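Local coordinates for putative NADPH-dependent oxidoreductase (Desulfitobacterium hafniense DCB-2, PDB 3DB2), which is a putative NADPH-dependent oxidoreductase that probably binds a nicotinamide cofactor through its Rossmann-fold domain, its substrate not being established, at residues V33-R38 / Y50-D55. Sequence-based numbering, arbitrary orientation.
Sequences VTCYSR and YNCAGD
Thr34 gives its hydroxyl to Asp55: OG1, set anti to the backbone N (chi1 -169°), lies 2.7 Å from OD2 and meets that oxygen from above the carboxylate plane, 61° out of it, the two side chains crossing at about a right angle. Thr34 CG2 lies 3.2 Å from Asp55 OD2. The methyl of Ala53 lies on the same sheet face, CB 3.4 Å from Thr34 OG1. A valine in place of Thr34 lacks the hydroxyl, and the carboxylate of Asp55, still paired with Arg64, would probably be less firmly oriented. Two backbone bonds flank this pair: Ala53 N to Val33 O (2.8 Å) and Asp55 N to Cys35 O (2.9 Å). Tyr36 turns its ring edge to Asp55, CD1 standing 3.2 Å from the backbone O. Cys35, on the opposite face from Thr34, brings CB within 4.3 Å of Cys52 SG. Second-shell Arg64 forms a salt bridge with Asp55 OD2. Leu61 of helix 58-62 packs on Thr34, Tyr36 and Asp55, while Phe46 of helix 40-50 touches Cys35. That helix links strand 30-36 to the short, weakly bonded parallel strand 53-54 in a beta-alpha-beta unit at the edge of the Rossmann sheet.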
ATOM      1  N   VAL C  33      12.868  38.662 -16.382  1.00 22.20           N
ATOM      2  CA  VAL C  33      13.318  39.504 -17.472  1.00 21.21           C
ATOM      3  C   VAL C  33      12.499  39.313 -18.740  1.00 26.09           C
ATOM      4  O   VAL C  33      11.966  40.233 -19.377  1.00 27.16           O
ATOM      5  CB  VAL C  33      14.794  39.180 -17.824  1.00 20.84           C
ATOM      6  CG1 VAL C  33      15.223  40.010 -19.026  1.00 29.99           C
ATOM      7  CG2 VAL C  33      15.742  39.402 -16.668  1.00 23.06           C
ATOM      8  N   THR C  34      12.328  38.064 -19.190  1.00 16.39           N
ATOM      9  CA  THR C  34      11.624  37.842 -20.439  1.00 19.20           C
ATOM     10  C   THR C  34      10.984  36.463 -20.423  1.00 21.17           C
ATOM     11  O   THR C  34      11.084  35.699 -19.456  1.00 17.12           O
ATOM     12  CB  THR C  34      12.585  38.047 -21.628  1.00 19.83           C
ATOM     13  OG1 THR C  34      11.845  38.083 -22.845  1.00 22.57           O
ATOM     14  CG2 THR C  34      13.595  36.915 -21.716  1.00 20.40           C
ATOM     15  N   CYS C  35      10.303  36.155 -21.510  1.00 19.83           N
ATOM     16  CA  CYS C  35       9.616  34.901 -21.736  1.00 18.39           C
ATOM     17  C   CYS C  35       9.600  34.550 -23.217  1.00 23.84           C
ATOM     18  O   CYS C  35       9.701  35.373 -24.154  1.00 23.53           O
ATOM     19  CB  CYS C  35       8.222  35.001 -21.121  1.00 25.47           C
ATOM     20  SG  CYS C  35       7.055  35.954 -22.156  1.00 25.84           S
ATOM     21  N   TYR C  36       9.490  33.251 -23.465  1.00 23.79           N
ATOM     22  CA  TYR C  36       9.352  32.691 -24.808  1.00 24.21           C
ATOM     23  C   TYR C  36       8.277  31.605 -24.793  1.00 28.01           C
ATOM     24  O   TYR C  36       8.238  30.841 -23.846  1.00 22.31           O
ATOM     25  CB  TYR C  36      10.701  32.157 -25.295  1.00 22.70           C
ATOM     26  CG  TYR C  36      10.565  31.520 -26.658  1.00 22.25           C
ATOM     27  CD1 TYR C  36      10.489  32.291 -27.809  1.00 24.47           C
ATOM     28  CD2 TYR C  36      10.503  30.137 -26.770  1.00 27.29           C
ATOM     29  CE1 TYR C  36      10.359  31.703 -29.059  1.00 26.91           C
ATOM     30  CE2 TYR C  36      10.374  29.537 -28.010  1.00 26.34           C
ATOM     31  CZ  TYR C  36      10.307  30.322 -29.142  1.00 27.87           C
ATOM     32  OH  TYR C  36      10.171  29.714 -30.373  1.00 40.87           O
ATOM     33  N   SER C  37       7.460  31.594 -25.822  1.00 31.87           N
ATOM     34  CA  SER C  37       6.570  30.567 -26.322  1.00 34.67           C
ATOM     35  C   SER C  37       6.597  30.609 -27.846  1.00 28.72           C
ATOM     36  O   SER C  37       6.981  31.655 -28.373  1.00 32.46           O
ATOM     37  CB  SER C  37       5.137  30.759 -25.829  1.00 35.74           C
ATOM     38  OG  SER C  37       4.667  29.609 -25.135  1.00 43.29           O
ATOM     39  N   ARG C  38       6.227  29.541 -28.526  1.00 32.64           N
ATOM     40  CA  ARG C  38       6.195  29.605 -29.996  1.00 32.32           C
ATOM     41  C   ARG C  38       5.099  30.559 -30.463  1.00 38.80           C
ATOM     42  O   ARG C  38       5.240  31.360 -31.390  1.00 39.82           O
ATOM     43  CB  ARG C  38       6.022  28.208 -30.575  1.00 40.41           C
ATOM     44  CG  ARG C  38       7.037  27.181 -30.087  1.00 52.81           C
ATOM     45  CD  ARG C  38       6.390  25.859 -29.682  1.00 59.35           C
ATOM     46  NE  ARG C  38       6.435  25.657 -28.226  1.00 59.54           N
ATOM     47  CZ  ARG C  38       5.772  24.672 -27.619  1.00 63.04           C
ATOM     48  NH1 ARG C  38       5.038  23.838 -28.357  1.00 71.00           N
ATOM     49  NH2 ARG C  38       5.836  24.514 -26.303  1.00 48.07           N
ATOM     50  N   TYR C  50       2.964  39.277 -15.941  1.00 34.71           N
ATOM     51  CA  TYR C  50       4.094  39.384 -15.016  1.00 29.32           C
ATOM     52  C   TYR C  50       4.940  40.575 -15.385  1.00 31.75           C
ATOM     53  O   TYR C  50       5.948  40.929 -14.773  1.00 33.71           O
ATOM     54  CB  TYR C  50       4.846  38.037 -15.033  1.00 33.31           C
ATOM     55  CG  TYR C  50       3.916  36.916 -14.598  1.00 27.23           C
ATOM     56  CD1 TYR C  50       3.581  36.781 -13.245  1.00 28.35           C
ATOM     57  CD2 TYR C  50       3.375  36.007 -15.478  1.00 24.82           C
ATOM     58  CE1 TYR C  50       2.739  35.776 -12.814  1.00 23.56           C
ATOM     59  CE2 TYR C  50       2.533  34.998 -15.054  1.00 27.02           C
ATOM     60  CZ  TYR C  50       2.213  34.895 -13.706  1.00 24.93           C
ATOM     61  OH  TYR C  50       1.380  33.889 -13.279  1.00 33.81           O
ATOM     62  N   ASN C  51       4.545  41.314 -16.436  1.00 40.57           N
ATOM     63  CA  ASN C  51       5.324  42.491 -16.815  1.00 38.49           C
ATOM     64  C   ASN C  51       6.807  42.250 -17.072  1.00 35.69           C
ATOM     65  O   ASN C  51       7.735  42.806 -16.478  1.00 35.33           O
ATOM     66  CB  ASN C  51       5.231  43.579 -15.732  1.00 43.97           C
ATOM     67  CG  ASN C  51       5.124  44.895 -16.519  1.00 50.98           C
ATOM     68  OD1 ASN C  51       4.173  45.017 -17.297  1.00 58.25           O
ATOM     69  ND2 ASN C  51       6.085  45.777 -16.305  1.00 46.07           N
ATOM     70  N   CYS C  52       7.105  41.374 -18.019  1.00 29.69           N
ATOM     71  CA  CYS C  52       8.503  41.224 -18.451  1.00 30.97           C
ATOM     72  C   CYS C  52       8.515  41.442 -19.962  1.00 34.83           C
ATOM     73  O   CYS C  52       7.449  41.834 -20.470  1.00 38.28           O
ATOM     74  CB  CYS C  52       9.007  39.856 -18.043  1.00 28.97           C
ATOM     75  SG  CYS C  52       7.939  38.480 -18.540  1.00 29.56           S
ATOM     76  N   ALA C  53       9.641  41.191 -20.619  1.00 30.95           N
ATOM     77  CA  ALA C  53       9.719  41.171 -22.061  1.00 28.76           C
ATOM     78  C   ALA C  53       9.204  39.835 -22.597  1.00 27.95           C
ATOM     79  O   ALA C  53       8.992  38.839 -21.917  1.00 31.40           O
ATOM     80  CB  ALA C  53      11.136  41.421 -22.578  1.00 35.18           C
ATOM     81  N   GLY C  54       8.979  39.789 -23.891  1.00 26.18           N
ATOM     82  CA  GLY C  54       8.673  38.582 -24.642  1.00 27.46           C
ATOM     83  C   GLY C  54       9.669  38.538 -25.803  1.00 30.65           C
ATOM     84  O   GLY C  54      10.058  39.565 -26.371  1.00 34.24           O
ATOM     85  N   ASP C  55      10.124  37.352 -26.173  1.00 30.73           N
ATOM     86  CA  ASP C  55      11.086  37.290 -27.282  1.00 27.97           C
ATOM     87  C   ASP C  55      10.478  36.467 -28.401  1.00 26.83           C
ATOM     88  O   ASP C  55       9.864  35.426 -28.175  1.00 26.49           O
ATOM     89  CB  ASP C  55      12.391  36.746 -26.731  1.00 24.59           C
ATOM     90  CG  ASP C  55      13.213  37.812 -26.039  1.00 26.34           C
ATOM     91  OD1 ASP C  55      13.464  38.833 -26.694  1.00 31.88           O
ATOM     92  OD2 ASP C  55      13.619  37.640 -24.871  1.00 32.18           O
TER